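PDB 2HCF: hydrolase, haloacid dehalogenase-like family from Chlorobaculum tepidum, which probably acts as a magnesium-dependent hydrolase of the haloacid dehalogenase superfamily, its natural substrate unassigned. Local coordinates for residues 53-58 with 63-68; 29-32 with 36-39. All blocks are in the same frame, centred on the assembly; numbering follows the deposited sequence.

Interaction 1: 53-58 with 63-68. With MG (magnesium ion), chain C.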
ATOM      1  N   ILE A  53       8.771  -4.775  -8.572  1.00 17.82           N
ATOM      2  CA  ILE A  53       8.067  -5.185  -9.780  1.00 17.90           C
ATOM      3  C   ILE A  53       8.897  -4.814 -11.015  1.00 17.21           C
ATOM      4  O   ILE A  53       8.999  -5.607 -11.932  1.00 16.90           O
ATOM      5  CB  ILE A  53       6.667  -4.528  -9.873  1.00 17.69           C
ATOM      6  CG1 ILE A  53       5.761  -5.057  -8.746  1.00 18.67           C
ATOM      7  CG2 ILE A  53       6.043  -4.832 -11.237  1.00 18.72           C
ATOM      8  CD1 ILE A  53       4.447  -4.241  -8.595  1.00 18.93           C
ATOM      9  N   ILE A  54       9.499  -3.620 -11.012  1.00 17.71           N
ATOM     10  CA  ILE A  54      10.336  -3.158 -12.124  1.00 17.80           C
ATOM     11  C   ILE A  54      11.509  -4.080 -12.292  1.00 17.93           C
ATOM     12  O   ILE A  54      11.779  -4.507 -13.404  1.00 17.55           O
ATOM     13  CB  ILE A  54      10.775  -1.692 -11.949  1.00 18.80           C
ATOM     14  CG1 ILE A  54       9.535  -0.796 -12.059  1.00 17.78           C
ATOM     15  CG2 ILE A  54      11.862  -1.300 -12.961  1.00 18.68           C
ATOM     16  CD1 ILE A  54       9.758   0.695 -11.721  1.00 18.80           C
ATOM     17  N   TYR A  55      12.189  -4.414 -11.195  1.00 17.71           N
ATOM     18  CA  TYR A  55      13.333  -5.338 -11.274  1.00 18.04           C
ATOM     19  C   TYR A  55      12.921  -6.722 -11.756  1.00 18.55           C
ATOM     20  O   TYR A  55      13.636  -7.325 -12.560  1.00 18.77           O
ATOM     21  CB  TYR A  55      14.120  -5.421  -9.936  1.00 17.91           C
ATOM     22  CG  TYR A  55      15.112  -4.274  -9.731  1.00 16.64           C
ATOM     23  CD1 TYR A  55      16.412  -4.339 -10.229  1.00 19.10           C
ATOM     24  CD2 TYR A  55      14.743  -3.120  -9.048  1.00 16.38           C
ATOM     25  CE1 TYR A  55      17.303  -3.282 -10.056  1.00 17.86           C
ATOM     26  CE2 TYR A  55      15.625  -2.071  -8.857  1.00 17.84           C
ATOM     27  CZ  TYR A  55      16.901  -2.150  -9.379  1.00 19.72           C
ATOM     28  OH  TYR A  55      17.753  -1.082  -9.184  1.00 21.12           O
ATOM     29  N   GLU A  56      11.786  -7.220 -11.290  1.00 19.67           N
ATOM     30  CA  GLU A  56      11.343  -8.560 -11.635  1.00 20.46           C
ATOM     31  C   GLU A  56      11.017  -8.674 -13.117  1.00 19.01           C
ATOM     32  O   GLU A  56      11.604  -9.477 -13.799  1.00 18.50           O
ATOM     33  CB  GLU A  56      10.166  -9.033 -10.771  1.00 20.84           C
ATOM     34  CG  GLU A  56       9.769 -10.491 -11.101  1.00 22.36           C
ATOM     35  CD  GLU A  56       8.875 -11.158 -10.053  1.00 25.36           C
ATOM     36  OE1 GLU A  56       8.578 -10.547  -8.994  1.00 31.52           O
ATOM     37  OE2 GLU A  56       8.474 -12.318 -10.299  1.00 30.65           O
ATOM     38  N   VAL A  57      10.136  -7.839 -13.629  1.00 18.78           N
ATOM     39  CA  VAL A  57       9.701  -7.991 -15.028  1.00 18.27           C
ATOM     40  C   VAL A  57      10.826  -7.775 -16.055  1.00 17.93           C
ATOM     41  O   VAL A  57      10.817  -8.394 -17.134  1.00 17.01           O
ATOM     42  CB  VAL A  57       8.481  -7.102 -15.336  1.00 18.55           C
ATOM     43  CG1 VAL A  57       7.364  -7.376 -14.324  1.00 19.44           C
ATOM     44  CG2 VAL A  57       8.859  -5.649 -15.338  1.00 19.56           C
ATOM     45  N   LEU A  58      11.782  -6.899 -15.720  1.00 17.03           N
ATOM     46  CA  LEU A  58      12.958  -6.662 -16.543  1.00 16.81           C
ATOM     47  C   LEU A  58      13.984  -7.759 -16.395  1.00 17.88           C
ATOM     48  O   LEU A  58      14.573  -8.215 -17.387  1.00 18.09           O
ATOM     49  CB  LEU A  58      13.590  -5.302 -16.238  1.00 17.03           C
ATOM     50  CG  LEU A  58      12.678  -4.112 -16.609  1.00 17.10           C
ATOM     51  CD1 LEU A  58      13.326  -2.793 -16.221  1.00 18.66           C
ATOM     52  CD2 LEU A  58      12.337  -4.129 -18.082  1.00 18.80           C
ATOM     53  N   LEU A  63      17.739  -8.602 -18.474  1.00 18.57           N
ATOM     54  CA  LEU A  63      18.475  -7.406 -18.032  1.00 19.29           C
ATOM     55  C   LEU A  63      19.189  -7.638 -16.700  1.00 19.34           C
ATOM     56  O   LEU A  63      18.627  -8.231 -15.815  1.00 19.01           O
ATOM     57  CB  LEU A  63      17.534  -6.212 -17.885  1.00 18.87           C
ATOM     58  CG  LEU A  63      17.178  -5.398 -19.129  1.00 19.75           C
ATOM     59  CD1 LEU A  63      16.018  -6.001 -19.897  1.00 21.00           C
ATOM     60  CD2 LEU A  63      16.857  -3.945 -18.763  1.00 18.75           C
ATOM     61  N   GLU A  64      20.438  -7.189 -16.573  1.00 20.86           N
ATOM     62  CA  GLU A  64      21.187  -7.304 -15.289  1.00 21.18           C
ATOM     63  C   GLU A  64      20.683  -6.265 -14.304  1.00 21.01           C
ATOM     64  O   GLU A  64      20.157  -5.258 -14.733  1.00 20.77           O
ATOM     65  CB  GLU A  64      22.703  -7.133 -15.496  1.00 22.02           C
ATOM     66  CG  GLU A  64      23.313  -8.089 -16.509  1.00 24.91           C
ATOM     67  CD  GLU A  64      23.098  -9.550 -16.126  1.00 29.09           C
ATOM     68  OE1 GLU A  64      23.042  -9.836 -14.899  1.00 31.72           O
ATOM     69  OE2 GLU A  64      22.972 -10.407 -17.044  1.00 26.87           O
ATOM     70  N   ARG A  65      20.827  -6.511 -12.994  1.00 21.45           N
ATOM     71  CA  ARG A  65      20.328  -5.559 -11.984  1.00 21.83           C
ATOM     72  C   ARG A  65      20.956  -4.200 -12.167  1.00 20.66           C
ATOM     73  O   ARG A  65      20.260  -3.194 -12.143  1.00 20.85           O
ATOM     74  CB  ARG A  65      20.544  -6.046 -10.558  1.00 22.18           C
ATOM     75  CG  ARG A  65      19.426  -6.936 -10.055  1.00 24.46           C
ATOM     76  CD  ARG A  65      19.566  -7.210  -8.568  1.00 26.01           C
ATOM     77  NE  ARG A  65      19.017  -6.106  -7.785  1.00 29.76           N
ATOM     78  CZ  ARG A  65      17.753  -6.025  -7.372  1.00 31.96           C
ATOM     79  NH1 ARG A  65      16.878  -6.996  -7.653  1.00 32.67           N
ATOM     80  NH2 ARG A  65      17.363  -4.968  -6.659  1.00 31.99           N
ATOM     81  N   ALA A  66      22.259  -4.176 -12.406  1.00 20.10           N
ATOM     82  CA  ALA A  66      22.979  -2.913 -12.609  1.00 19.40           C
ATOM     83  C   ALA A  66      22.423  -2.147 -13.786  1.00 19.00           C
ATOM     84  O   ALA A  66      22.376  -0.936 -13.756  1.00 16.75           O
ATOM     85  CB  ALA A  66      24.476  -3.167 -12.822  1.00 19.62           C
ATOM     86  N   GLU A  67      22.047  -2.867 -14.842  1.00 19.30           N
ATOM     87  CA  GLU A  67      21.443  -2.238 -16.045  1.00 19.85           C
ATOM     88  C   GLU A  67      20.055  -1.640 -15.754  1.00 19.11           C
ATOM     89  O   GLU A  67      19.700  -0.542 -16.213  1.00 17.52           O
ATOM     90  CB  GLU A  67      21.375  -3.281 -17.160  1.00 19.99           C
ATOM     91  CG  GLU A  67      20.782  -2.814 -18.458  1.00 22.94           C
ATOM     92  CD  GLU A  67      20.654  -3.940 -19.494  1.00 23.76           C
ATOM     93  OE1 GLU A  67      21.020  -5.112 -19.184  1.00 28.36           O
ATOM     94  OE2 GLU A  67      20.181  -3.635 -20.618  1.00 26.59           O
ATOM     95  N   ILE A  68      19.264  -2.372 -14.985  1.00 19.10           N
ATOM     96  CA  ILE A  68      17.968  -1.872 -14.566  1.00 19.35           C
ATOM     97  C   ILE A  68      18.168  -0.634 -13.684  1.00 19.45           C
ATOM     98  O   ILE A  68      17.534   0.387 -13.904  1.00 19.51           O
ATOM     99  CB  ILE A  68      17.172  -2.938 -13.812  1.00 18.72           C
ATOM    100  CG1 ILE A  68      16.895  -4.131 -14.737  1.00 20.15           C
ATOM    101  CG2 ILE A  68      15.834  -2.338 -13.266  1.00 18.33           C
ATOM    102  CD1 ILE A  68      16.627  -5.412 -14.008  1.00 20.32           C
TER
HETATM  103 MG    MG C 301      22.412 -12.374 -17.060  1.00 33.65          MG
HETATM  104  O   HOH W   1      22.202 -14.306 -17.000  1.00 28.66           O
HETATM  105  O   HOH W   2      20.396 -11.929 -17.850  1.00 38.69           O
HETATM  106  O   HOH W   3      23.259 -12.305 -19.178  1.00 26.36           O
HETATM  107  O   HOH W   4      24.501 -12.222 -16.304  1.00 33.43           O
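Tyr55 lies between two residues of 63-68, with Arg65 over one face of its ring and Ile68 over the other. The Arg65 guanidinium is stacked almost parallel to the phenol, planes 5° apart, with Arg65 CZ 4.0 Å from the Tyr55 ring centroid in a cation-pi contact. A bend at chi3 of Arg65 (82°) turns the chain back so that NH2 comes over the middle of the ring. On the opposite face Ile68 CG2 makes a CH-pi contact, 3.8 Å from the Tyr55 centroid and displaced toward the rim. The other branch of Ile68 runs to Leu58, where Ile68 CD1 lies 3.8 Å from Leu58 CB; Leu58 CD1 in turn reaches back to Ile68 CG2. These side chains join the second half of helix 50-59 to the start of helix 65-86, two consecutive helices of the helical cap beside the Rossmann-like core of a HAD-type fold. At the turn, Leu63 N gives a weak hydrogen bond to Leu58 O (3.4 Å). Glu64 follows as N-cap residue of helix 65-86, its backbone N weakly bonded to Glu67 OE1, while its own carboxylate takes no part in the helix contact and binds a magnesium ion through OE2 at 2.0 Å. Four waters are also bound to this ion, which is distinct from the metal held by Asp10, Asp12 and Asp178.

Interaction 2: 29-32 with 36-39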
ATOM      1  N   ALA A  29       5.759   2.776 -19.824  1.00 18.22           N
ATOM      2  CA  ALA A  29       6.851   3.555 -19.268  1.00 17.48           C
ATOM      3  C   ALA A  29       8.163   2.804 -19.426  1.00 17.70           C
ATOM      4  O   ALA A  29       9.194   3.393 -19.797  1.00 18.35           O
ATOM      5  CB  ALA A  29       6.584   3.879 -17.812  1.00 17.29           C
ATOM      6  N   LEU A  30       8.140   1.502 -19.177  1.00 17.24           N
ATOM      7  CA  LEU A  30       9.323   0.691 -19.367  1.00 16.71           C
ATOM      8  C   LEU A  30       9.750   0.573 -20.841  1.00 17.08           C
ATOM      9  O   LEU A  30      10.944   0.566 -21.140  1.00 15.71           O
ATOM     10  CB  LEU A  30       9.113  -0.703 -18.752  1.00 16.70           C
ATOM     11  CG  LEU A  30       8.843  -0.713 -17.254  1.00 16.42           C
ATOM     12  CD1 LEU A  30       8.696  -2.128 -16.745  1.00 16.28           C
ATOM     13  CD2 LEU A  30       9.974  -0.021 -16.461  1.00 15.77           C
ATOM     14  N   ILE A  31       8.791   0.441 -21.754  1.00 16.96           N
ATOM     15  CA  ILE A  31       9.117   0.459 -23.187  1.00 18.25           C
ATOM     16  C   ILE A  31       9.825   1.769 -23.544  1.00 18.38           C
ATOM     17  O   ILE A  31      10.835   1.784 -24.255  1.00 17.44           O
ATOM     18  CB  ILE A  31       7.861   0.292 -24.065  1.00 17.67           C
ATOM     19  CG1 ILE A  31       7.329  -1.141 -23.969  1.00 18.94           C
ATOM     20  CG2 ILE A  31       8.185   0.622 -25.538  1.00 18.14           C
ATOM     21  CD1 ILE A  31       5.889  -1.319 -24.484  1.00 19.70           C
ATOM     22  N   GLU A  32       9.297   2.869 -23.020  1.00 19.89           N
ATOM     23  CA  GLU A  32       9.870   4.174 -23.267  1.00 21.03           C
ATOM     24  C   GLU A  32      11.306   4.324 -22.776  1.00 20.39           C
ATOM     25  O   GLU A  32      12.118   4.954 -23.442  1.00 20.04           O
ATOM     26  CB  GLU A  32       9.009   5.274 -22.662  1.00 21.70           C
ATOM     27  CG  GLU A  32       9.550   6.645 -22.983  1.00 23.80           C
ATOM     28  CD  GLU A  32       8.601   7.786 -22.608  1.00 25.75           C
ATOM     29  OE1 GLU A  32       7.371   7.543 -22.454  1.00 31.67           O
ATOM     30  OE2 GLU A  32       9.123   8.935 -22.483  1.00 32.89           O
ATOM     31  N   THR A  36      11.697  -2.242 -23.646  1.00 19.68           N
ATOM     32  CA  THR A  36      10.880  -3.423 -23.430  1.00 20.15           C
ATOM     33  C   THR A  36      10.030  -3.233 -22.182  1.00 21.43           C
ATOM     34  O   THR A  36      10.447  -2.559 -21.251  1.00 20.78           O
ATOM     35  CB  THR A  36      11.744  -4.672 -23.268  1.00 19.39           C
ATOM     36  OG1 THR A  36      10.901  -5.814 -23.084  1.00 18.86           O
ATOM     37  CG2 THR A  36      12.709  -4.549 -22.097  1.00 20.70           C
ATOM     38  N   GLU A  37       8.838  -3.823 -22.192  1.00 22.59           N
ATOM     39  CA  GLU A  37       7.997  -3.890 -20.994  1.00 24.15           C
ATOM     40  C   GLU A  37       8.350  -5.064 -20.117  1.00 24.24           C
ATOM     41  O   GLU A  37       7.752  -5.261 -19.070  1.00 23.67           O
ATOM     42  CB  GLU A  37       6.501  -3.946 -21.350  1.00 24.30           C
ATOM     43  CG  GLU A  37       6.058  -5.133 -22.219  1.00 26.05           C
ATOM     44  CD  GLU A  37       4.531  -5.231 -22.342  1.00 27.55           C
ATOM     45  OE1 GLU A  37       3.898  -5.837 -21.450  1.00 34.65           O
ATOM     46  OE2 GLU A  37       3.964  -4.715 -23.332  1.00 33.64           O
ATOM     47  N   GLY A  38       9.350  -5.836 -20.517  1.00 25.20           N
ATOM     48  CA  GLY A  38       9.723  -6.978 -19.761  1.00 26.94           C
ATOM     49  C   GLY A  38       8.685  -8.049 -19.976  1.00 28.58           C
ATOM     50  O   GLY A  38       8.001  -8.072 -20.999  1.00 28.59           O
ATOM     51  N   SER A  39       8.580  -8.939 -19.007  1.00 30.97           N
ATOM     52  CA  SER A  39       7.734 -10.102 -19.129  1.00 33.27           C
ATOM     53  C   SER A  39       7.416 -10.642 -17.757  1.00 35.23           C
ATOM     54  O   SER A  39       8.315 -10.984 -16.996  1.00 35.64           O
ATOM     55  CB  SER A  39       8.449 -11.190 -19.969  1.00 33.46           C
ATOM     56  OG  SER A  39       7.581 -12.252 -20.318  1.00 33.11           O
TER
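Ile31 and Glu37 run alongside each other in the same direction, the aliphatic part of the glutamate against the isoleucine. Ile31 CG1 is 3.9 Å from Glu37 CB, and Ile31 CD1 continues beside the glutamate to lie 4.1 Å from Glu37 OE2. With chi1 at 59° and the chain extended beyond CG, the glutamate follows the isoleucine. The same CG1 of Ile31 also rests on the backbone, 3.6 Å from Glu37 N. One residue earlier, Leu30 meets main chain instead of a side chain: Leu30 CB lies 3.4 Å from Thr36 O and Leu30 CD1 4.0 Å from Glu37 O. Thr36 therefore contributes its carbonyl to the contact, while its CB is directed away from the helix. Its hydroxyl instead closes an ST turn, with Thr36 OG1 accepting from Gly38 N at 3.0 Å and an N-H...O angle of 161°. The segment 36-39 is thus folded back beside the last turns of helix 21-34, at the start of the loop leading to helix 50-59. Helix and loop both belong to the helical cap of the HAD-type fold, away from the Asp10, Asp12 and Asp178 metal site. Leu30 also packs on Ala75 of helix 65-86. No hydrogen bond joins 29-32 to 36-39, and Leu30 O and Thr36 O, both acceptors, stand 3.2 Å apart; cohesion therefore rests on van der Waals packing, and the polar bond found here, Gly38 N to Thr36 OG1, lies within 36-39 and not across the contact.

Overall arrangement
Both contacts belong to the helical cap, on the same side of the chain's centre, and their centres are about 11 Å apart. Interaction 2 packs helix 21-34 against the loop that follows it; interaction 1 pairs the next two helices, 50-59 and 65-86. Interaction 1 has three buried residues, Ile54, Leu58 and Ile68, beside exposed Arg65, and adds a guanidinium-ring stack with cation-pi character; interaction 2 lies nearer the surface, with Leu30 alone of its touching residues buried, and sets side chains largely against backbone. They meet along helix 50-59: Val57 CG2 packs on Leu30 CD1 at 3.8 Å, and Ser39 N probably donates to Val57 O. Tyr34 of helix 21-34 hydrogen-bonds to Ile68 O.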